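Local coordinates for protein beta-agarase B (Zobellia galactanivorans, PDB 4ATF) that cleaves the beta-1,4-linkages between beta-D-galactose and 3,6-anhydro-alpha-L-galactose in agarose as a retaining, randomly cutting family 16 glycoside hydrolase, at residues G65-Y77 / T88-I101. The protein carries 1 engineered substitution. Numbering follows the deposited sequence.
Sequences GPGLTEWKRDRSY and TRKPGSDKINMGCI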
ATOM      1  N   GLY A  65      11.607  -7.227  -5.142  1.00 16.06           N
ATOM      2  CA  GLY A  65      10.187  -7.393  -5.140  1.00 14.77           C
ATOM      3  C   GLY A  65       9.696  -8.817  -5.417  1.00 15.23           C
ATOM      4  O   GLY A  65      10.460  -9.726  -5.733  1.00 14.01           O
ATOM      5  N   PRO A  66       8.398  -9.021  -5.245  1.00 14.35           N
ATOM      6  CA  PRO A  66       7.860 -10.377  -5.292  1.00 15.25           C
ATOM      7  C   PRO A  66       7.497 -10.810  -6.723  1.00 15.83           C
ATOM      8  O   PRO A  66       7.463  -9.960  -7.655  1.00 14.85           O
ATOM      9  CB  PRO A  66       6.559 -10.236  -4.466  1.00 13.96           C
ATOM     10  CG  PRO A  66       6.126  -8.796  -4.769  1.00 13.01           C
ATOM     11  CD  PRO A  66       7.438  -8.035  -4.737  1.00 13.79           C
ATOM     12  N   GLY A  67       7.124 -12.077  -6.902  1.00 15.74           N
ATOM     13  CA  GLY A  67       6.532 -12.524  -8.197  1.00 15.13           C
ATOM     14  C   GLY A  67       7.449 -12.195  -9.334  1.00 15.77           C
ATOM     15  O   GLY A  67       8.679 -12.447  -9.245  1.00 13.99           O
ATOM     16  N   LEU A  68       6.870 -11.635 -10.409  1.00 15.13           N
ATOM     17  CA  LEU A  68       7.662 -11.164 -11.564  1.00 15.14           C
ATOM     18  C   LEU A  68       8.193  -9.736 -11.353  1.00 15.06           C
ATOM     19  O   LEU A  68       8.807  -9.167 -12.260  1.00 15.49           O
ATOM     20  CB  LEU A  68       6.792 -11.163 -12.809  1.00 15.24           C
ATOM     21  CG  LEU A  68       6.317 -12.531 -13.310  1.00 15.53           C
ATOM     22  CD1 LEU A  68       5.294 -12.391 -14.479  1.00 16.24           C
ATOM     23  CD2 LEU A  68       7.544 -13.345 -13.674  1.00 18.93           C
ATOM     24  N   THR A  69       7.955  -9.140 -10.187  1.00 13.52           N
ATOM     25  CA  THR A  69       8.390  -7.719  -9.945  1.00 12.58           C
ATOM     26  C   THR A  69       9.926  -7.552  -9.979  1.00 14.70           C
ATOM     27  O   THR A  69      10.663  -8.361  -9.363  1.00 14.06           O
ATOM     28  CB  THR A  69       7.922  -7.169  -8.601  1.00 12.28           C
ATOM     29  OG1 THR A  69       6.511  -7.414  -8.442  1.00 12.54           O
ATOM     30  CG2 THR A  69       8.192  -5.679  -8.537  1.00 11.17           C
ATOM     31  N   GLU A  70      10.423  -6.535 -10.717  1.00 13.50           N
ATOM     32  CA  GLU A  70      11.846  -6.166 -10.514  1.00 14.43           C
ATOM     33  C   GLU A  70      11.868  -4.646 -10.384  1.00 14.00           C
ATOM     34  O   GLU A  70      11.771  -3.929 -11.407  1.00 14.34           O
ATOM     35  CB  GLU A  70      12.710  -6.689 -11.677  1.00 14.76           C
ATOM     36  CG  GLU A  70      14.180  -6.170 -11.506  1.00 17.23           C
ATOM     37  CD  GLU A  70      15.112  -6.686 -12.620  1.00 25.39           C
ATOM     38  OE1 GLU A  70      15.577  -7.852 -12.495  1.00 26.53           O
ATOM     39  OE2 GLU A  70      15.385  -5.926 -13.600  1.00 26.72           O
ATOM     40  N   TRP A  71      11.856  -4.143  -9.145  1.00 12.71           N
ATOM     41  CA  TRP A  71      11.766  -2.709  -8.963  1.00 12.98           C
ATOM     42  C   TRP A  71      12.978  -1.997  -9.552  1.00 13.73           C
ATOM     43  O   TRP A  71      14.101  -2.507  -9.486  1.00 13.41           O
ATOM     44  CB  TRP A  71      11.649  -2.324  -7.494  1.00 10.96           C
ATOM     45  CG  TRP A  71      10.254  -2.682  -6.925  1.00 12.05           C
ATOM     46  CD1 TRP A  71       9.007  -2.435  -7.496  1.00 13.72           C
ATOM     47  CD2 TRP A  71      10.001  -3.295  -5.674  1.00 13.67           C
ATOM     48  NE1 TRP A  71       7.996  -2.869  -6.659  1.00 12.23           N
ATOM     49  CE2 TRP A  71       8.582  -3.431  -5.540  1.00 13.95           C
ATOM     50  CE3 TRP A  71      10.833  -3.765  -4.634  1.00 12.62           C
ATOM     51  CZ2 TRP A  71       7.979  -4.008  -4.375  1.00 13.65           C
ATOM     52  CZ3 TRP A  71      10.213  -4.338  -3.480  1.00 14.62           C
ATOM     53  CH2 TRP A  71       8.817  -4.460  -3.384  1.00 12.12           C
ATOM     54  N   LYS A  72      12.759  -0.768 -10.033  1.00 15.31           N
ATOM     55  CA  LYS A  72      13.824   0.099 -10.621  1.00 14.78           C
ATOM     56  C   LYS A  72      13.644   1.533 -10.161  1.00 15.47           C
ATOM     57  O   LYS A  72      12.496   2.051 -10.086  1.00 14.98           O
ATOM     58  CB  LYS A  72      13.725   0.030 -12.165  1.00 15.31           C
ATOM     59  CG  LYS A  72      14.209  -1.312 -12.759  1.00 17.42           C
ATOM     60  CD  LYS A  72      15.787  -1.470 -12.615  1.00 22.77           C
ATOM     61  CE  LYS A  72      16.207  -2.757 -13.276  0.70 26.96           C
ATOM     62  NZ  LYS A  72      17.669  -3.044 -13.177  0.70 30.43           N
ATOM     63  N   ARG A  73      14.758   2.200  -9.848  1.00 15.73           N
ATOM     64  CA  ARG A  73      14.739   3.629  -9.469  1.00 16.10           C
ATOM     65  C   ARG A  73      14.107   4.472 -10.574  1.00 17.17           C
ATOM     66  O   ARG A  73      13.374   5.379 -10.285  1.00 16.07           O
ATOM     67  CB  ARG A  73      16.152   4.166  -9.153  1.00 16.06           C
ATOM     68  CG  ARG A  73      16.668   3.584  -7.835  1.00 14.75           C
ATOM     69  CD  ARG A  73      18.070   4.044  -7.529  1.00 17.26           C
ATOM     70  NE  ARG A  73      18.618   3.376  -6.326  1.00 17.04           N
ATOM     71  CZ  ARG A  73      18.301   3.670  -5.079  1.00 19.87           C
ATOM     72  NH1 ARG A  73      17.416   4.630  -4.812  1.00 18.40           N
ATOM     73  NH2 ARG A  73      18.885   2.985  -4.075  1.00 22.34           N
ATOM     74  N   ASP A  74      14.385   4.137 -11.831  1.00 17.63           N
ATOM     75  CA  ASP A  74      13.912   4.943 -12.941  1.00 18.25           C
ATOM     76  C   ASP A  74      12.504   4.555 -13.496  1.00 17.36           C
ATOM     77  O   ASP A  74      12.124   4.981 -14.607  1.00 16.31           O
ATOM     78  CB  ASP A  74      14.986   4.936 -14.040  1.00 19.22           C
ATOM     79  CG  ASP A  74      15.111   3.577 -14.755  1.00 22.67           C
ATOM     80  OD1 ASP A  74      14.437   2.585 -14.396  1.00 23.62           O
ATOM     81  OD2 ASP A  74      15.908   3.519 -15.720  1.00 27.02           O
ATOM     82  N   ARG A  75      11.719   3.828 -12.693  1.00 15.04           N
ATOM     83  CA  ARG A  75      10.320   3.597 -13.054  1.00 14.32           C
ATOM     84  C   ARG A  75       9.349   4.416 -12.167  1.00 13.78           C
ATOM     85  O   ARG A  75       8.124   4.182 -12.168  1.00 12.98           O
ATOM     86  CB  ARG A  75       9.985   2.074 -13.042  1.00 14.14           C
ATOM     87  CG  ARG A  75      10.547   1.323 -14.285  1.00 12.89           C
ATOM     88  CD  ARG A  75       9.783   1.774 -15.537  1.00 14.91           C
ATOM     89  NE  ARG A  75      10.331   1.291 -16.828  1.00 15.85           N
ATOM     90  CZ  ARG A  75      11.348   1.882 -17.490  1.00 18.18           C
ATOM     91  NH1 ARG A  75      11.951   2.994 -17.019  1.00 17.42           N
ATOM     92  NH2 ARG A  75      11.748   1.402 -18.652  1.00 16.32           N
ATOM     93  N   SER A  76       9.899   5.300 -11.353  1.00 12.10           N
ATOM     94  CA  SER A  76       9.067   6.309 -10.676  1.00 12.94           C
ATOM     95  C   SER A  76       9.508   7.715 -11.094  1.00 13.87           C
ATOM     96  O   SER A  76      10.690   7.946 -11.451  1.00 14.08           O
ATOM     97  CB  SER A  76       9.150   6.131  -9.129  1.00 11.66           C
ATOM     98  OG  SER A  76      10.540   6.216  -8.745  1.00 12.84           O
ATOM     99  N   TYR A  77       8.548   8.649 -11.073  1.00 14.56           N
ATOM    100  CA  TYR A  77       8.866  10.067 -11.341  1.00 15.03           C
ATOM    101  C   TYR A  77       7.782  10.975 -10.746  1.00 15.90           C
ATOM    102  O   TYR A  77       6.763  10.480 -10.242  1.00 14.89           O
ATOM    103  CB  TYR A  77       9.031  10.336 -12.842  1.00 13.92           C
ATOM    104  CG  TYR A  77       7.792  10.077 -13.679  1.00 17.55           C
ATOM    105  CD1 TYR A  77       7.386   8.764 -13.953  1.00 19.71           C
ATOM    106  CD2 TYR A  77       7.094  11.132 -14.289  1.00 20.84           C
ATOM    107  CE1 TYR A  77       6.237   8.488 -14.826  1.00 22.54           C
ATOM    108  CE2 TYR A  77       5.937  10.886 -15.161  1.00 23.44           C
ATOM    109  CZ  TYR A  77       5.534   9.561 -15.397  1.00 23.63           C
ATOM    110  OH  TYR A  77       4.451   9.289 -16.156  1.00 23.48           O
ATOM    111  N   THR A  88       7.240  -1.801 -17.319  1.00 15.98           N
ATOM    112  CA  THR A  88       7.676  -2.239 -18.664  1.00 15.86           C
ATOM    113  C   THR A  88       8.311  -3.625 -18.534  1.00 16.36           C
ATOM    114  O   THR A  88       8.949  -3.912 -17.494  1.00 15.63           O
ATOM    115  CB  THR A  88       8.680  -1.258 -19.297  1.00 18.19           C
ATOM    116  OG1 THR A  88       9.784  -1.054 -18.384  1.00 18.50           O
ATOM    117  CG2 THR A  88       7.970   0.089 -19.615  1.00 17.07           C
ATOM    118  N   ARG A  89       8.126  -4.480 -19.540  1.00 15.45           N
ATOM    119  CA  ARG A  89       8.815  -5.797 -19.564  1.00 17.22           C
ATOM    120  C   ARG A  89      10.343  -5.639 -19.521  1.00 18.86           C
ATOM    121  O   ARG A  89      10.948  -4.811 -20.243  1.00 18.33           O
ATOM    122  CB  ARG A  89       8.428  -6.590 -20.821  1.00 18.01           C
ATOM    123  CG  ARG A  89       8.718  -8.099 -20.716  1.00 18.96           C
ATOM    124  CD  ARG A  89       7.361  -8.782 -21.035  1.00 26.71           C
ATOM    125  NE  ARG A  89       6.912  -9.280 -19.825  1.00 23.27           N
ATOM    126  CZ  ARG A  89       5.680  -9.644 -19.458  1.00 20.58           C
ATOM    127  NH1 ARG A  89       4.530  -9.573 -20.187  1.00 18.04           N
ATOM    128  NH2 ARG A  89       5.644 -10.087 -18.237  1.00 16.42           N
ATOM    129  N   LYS A  90      10.979  -6.396 -18.634  1.00 18.35           N
ATOM    130  CA  LYS A  90      12.441  -6.419 -18.604  1.00 19.24           C
ATOM    131  C   LYS A  90      12.939  -7.057 -19.891  1.00 21.04           C
ATOM    132  O   LYS A  90      12.464  -8.127 -20.287  1.00 20.35           O
ATOM    133  CB  LYS A  90      12.954  -7.184 -17.374  1.00 18.88           C
ATOM    134  CG  LYS A  90      14.484  -7.293 -17.280  1.00 21.33           C
ATOM    135  CD  LYS A  90      14.891  -7.991 -15.976  1.00 21.57           C
ATOM    136  CE  LYS A  90      16.429  -8.219 -15.921  1.00 25.14           C
ATOM    137  NZ  LYS A  90      16.810  -8.903 -14.636  1.00 23.99           N
ATOM    138  N   PRO A  91      13.882  -6.400 -20.599  1.00 22.90           N
ATOM    139  CA  PRO A  91      14.273  -7.026 -21.890  1.00 24.62           C
ATOM    140  C   PRO A  91      14.824  -8.450 -21.683  1.00 25.39           C
ATOM    141  O   PRO A  91      15.602  -8.672 -20.734  1.00 24.53           O
ATOM    142  CB  PRO A  91      15.389  -6.090 -22.409  1.00 25.47           C
ATOM    143  CG  PRO A  91      15.054  -4.720 -21.738  1.00 25.39           C
ATOM    144  CD  PRO A  91      14.518  -5.092 -20.357  1.00 23.75           C
ATOM    145  N   GLY A  92      14.395  -9.405 -22.518  1.00 26.16           N
ATOM    146  CA  GLY A  92      14.869 -10.813 -22.452  1.00 27.35           C
ATOM    147  C   GLY A  92      14.299 -11.665 -21.305  1.00 26.57           C
ATOM    148  O   GLY A  92      14.835 -12.734 -20.993  1.00 27.20           O
ATOM    149  N   SER A  93      13.284 -11.185 -20.604  0.80 23.37           N
ATOM    150  CA  SER A  93      12.904 -11.850 -19.373  0.80 21.37           C
ATOM    151  C   SER A  93      11.384 -11.836 -19.248  0.80 20.59           C
ATOM    152  O   SER A  93      10.714 -11.055 -19.977  0.80 18.66           O
ATOM    153  CB  SER A  93      13.561 -11.108 -18.191  0.80 21.24           C
ATOM    154  OG  SER A  93      13.111 -11.612 -16.949  0.80 19.91           O
ATOM    155  N   ASP A  94      10.837 -12.637 -18.318  0.80 19.10           N
ATOM    156  CA  ASP A  94       9.426 -12.492 -17.992  1.00 19.54           C
ATOM    157  C   ASP A  94       9.182 -11.400 -16.943  0.80 18.00           C
ATOM    158  O   ASP A  94       8.043 -10.951 -16.774  0.80 15.47           O
ATOM    159  CB  ASP A  94       8.780 -13.829 -17.532  0.80 20.16           C
ATOM    160  CG  ASP A  94       8.753 -14.889 -18.621  0.70 24.19           C
ATOM    161  OD1 ASP A  94       8.416 -14.583 -19.782  0.70 24.49           O
ATOM    162  OD2 ASP A  94       9.040 -16.061 -18.305  0.70 28.61           O
ATOM    163  N   LYS A  95      10.241 -10.986 -16.230  1.00 18.00           N
ATOM    164  CA  LYS A  95      10.122  -9.948 -15.194  1.00 17.45           C
ATOM    165  C   LYS A  95       9.578  -8.602 -15.751  1.00 16.97           C
ATOM    166  O   LYS A  95       9.682  -8.300 -16.971  1.00 15.07           O
ATOM    167  CB  LYS A  95      11.464  -9.757 -14.450  1.00 18.31           C
ATOM    168  CG  LYS A  95      11.757 -10.985 -13.518  1.00 22.82           C
ATOM    169  CD  LYS A  95      13.125 -11.021 -12.872  0.80 26.97           C
ATOM    170  CE  LYS A  95      13.183 -12.191 -11.862  0.80 29.94           C
ATOM    171  NZ  LYS A  95      11.920 -12.250 -11.055  0.80 32.59           N
ATOM    172  N   ILE A  96       8.929  -7.850 -14.861  1.00 14.56           N
ATOM    173  CA  ILE A  96       8.397  -6.552 -15.187  1.00 14.52           C
ATOM    174  C   ILE A  96       9.068  -5.516 -14.279  1.00 14.87           C
ATOM    175  O   ILE A  96       8.967  -5.597 -13.053  1.00 15.01           O
ATOM    176  CB  ILE A  96       6.871  -6.504 -14.980  1.00 14.08           C
ATOM    177  CG1 ILE A  96       6.214  -7.653 -15.771  1.00 13.41           C
ATOM    178  CG2 ILE A  96       6.313  -5.124 -15.448  1.00 12.77           C
ATOM    179  CD1 ILE A  96       4.719  -7.939 -15.345  1.00 14.33           C
ATOM    180  N   ASN A  97       9.778  -4.574 -14.877  1.00 13.11           N
ATOM    181  CA  ASN A  97      10.331  -3.436 -14.135  1.00 13.55           C
ATOM    182  C   ASN A  97       9.253  -2.402 -13.763  1.00 13.53           C
ATOM    183  O   ASN A  97       8.431  -1.991 -14.621  1.00 15.57           O
ATOM    184  CB  ASN A  97      11.407  -2.735 -14.997  1.00 14.37           C
ATOM    185  CG  ASN A  97      12.623  -3.612 -15.297  1.00 16.10           C
ATOM    186  OD1 ASN A  97      13.085  -3.682 -16.451  1.00 17.71           O
ATOM    187  ND2 ASN A  97      13.197  -4.248 -14.255  1.00 16.37           N
ATOM    188  N   MET A  98       9.231  -1.925 -12.517  1.00 13.62           N
ATOM    189  CA  MET A  98       8.133  -1.003 -12.106  1.00 11.89           C
ATOM    190  C   MET A  98       8.711  -0.248 -10.902  1.00 12.22           C
ATOM    191  O   MET A  98       9.870  -0.534 -10.436  1.00 13.29           O
ATOM    192  CB  MET A  98       6.811  -1.763 -11.798  0.70  9.76           C
ATOM    193  CG  MET A  98       6.874  -2.710 -10.627  0.70  8.63           C
ATOM    194  SD  MET A  98       5.449  -3.876 -10.587  1.00 14.64           S
ATOM    195  CE  MET A  98       5.623  -4.885 -12.057  1.00 13.38           C
ATOM    196  N   GLY A  99       7.971   0.731 -10.431  1.00 12.05           N
ATOM    197  CA  GLY A  99       8.468   1.654  -9.406  1.00 11.97           C
ATOM    198  C   GLY A  99       8.202   1.251  -7.954  1.00 12.21           C
ATOM    199  O   GLY A  99       7.247   0.504  -7.662  1.00 10.99           O
ATOM    200  N   CYS A 100       9.002   1.810  -7.046  1.00 11.48           N
ATOM    201  CA  CYS A 100       8.796   1.684  -5.571  1.00 12.67           C
ATOM    202  C   CYS A 100       9.535   2.859  -4.926  1.00 12.25           C
ATOM    203  O   CYS A 100      10.697   3.114  -5.294  1.00 12.71           O
ATOM    204  CB  CYS A 100       9.411   0.363  -5.079  1.00 11.88           C
ATOM    205  SG  CYS A 100       9.076   0.014  -3.329  1.00 15.16           S
ATOM    206  N   ILE A 101       8.880   3.602  -4.025  1.00 11.71           N
ATOM    207  CA  ILE A 101       9.557   4.655  -3.290  1.00 11.57           C
ATOM    208  C   ILE A 101       9.285   4.420  -1.788  1.00 11.82           C
ATOM    209  O   ILE A 101       8.304   3.757  -1.455  1.00 11.19           O
ATOM    210  CB  ILE A 101       9.112   6.101  -3.711  1.00 11.09           C
ATOM    211  CG1 ILE A 101       7.724   6.497  -3.154  1.00 10.72           C
ATOM    212  CG2 ILE A 101       9.267   6.310  -5.299  1.00 10.89           C
ATOM    213  CD1 ILE A 101       7.338   8.039  -3.462  1.00 11.70           C
TER
HETATM  214  O   HOH W   1      11.170   3.641  -8.125  1.00 13.16           O
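Thr69, Glu70 and Trp71 bridge Ile96, Asn97 and Met98 in parallel register, the strand axes 4.7 Å apart and inclined at 40°, with bonds such as Ile96 N to Leu68 O (2.9 Å) and Lys72 N to Met98 O. The side chains of Glu70 and Asn97 run alongside each other in the same direction, and the amide ND2 is shared: it meets Glu70 OE2 at 2.8 Å on the anti side but tilted out of the carboxylate plane, and Glu70 O at 3.2 Å, almost straight (175°). OE1 forms a salt bridge with Lys90 NZ at 2.7 Å through its syn lone pair; two different partners thus restrain the carboxylate's rotation. Trp71 shares the opposite face of the strand pair with Thr69, Ile96 and Met98. Over its ring Cys100 CB makes a CH-pi contact, 3.6 Å from the five-membered-ring centroid, and SG a sulfur-aromatic one; Thr69 CG2 and Gly65 CA lie against the other ring face, toward its rim. Arg75, bent at chi2 (-69°), turns its guanidinium edge to Thr88, NE and NH2 both gripping OG1. Strand 96-103 also pairs antiparallel with strands 82-89 and 255-262; Trp71 NE1 bonds Thr261 O, and its ring meets substrate-binding Tyr59, consistent with a second-shell place beside the agarose cleft.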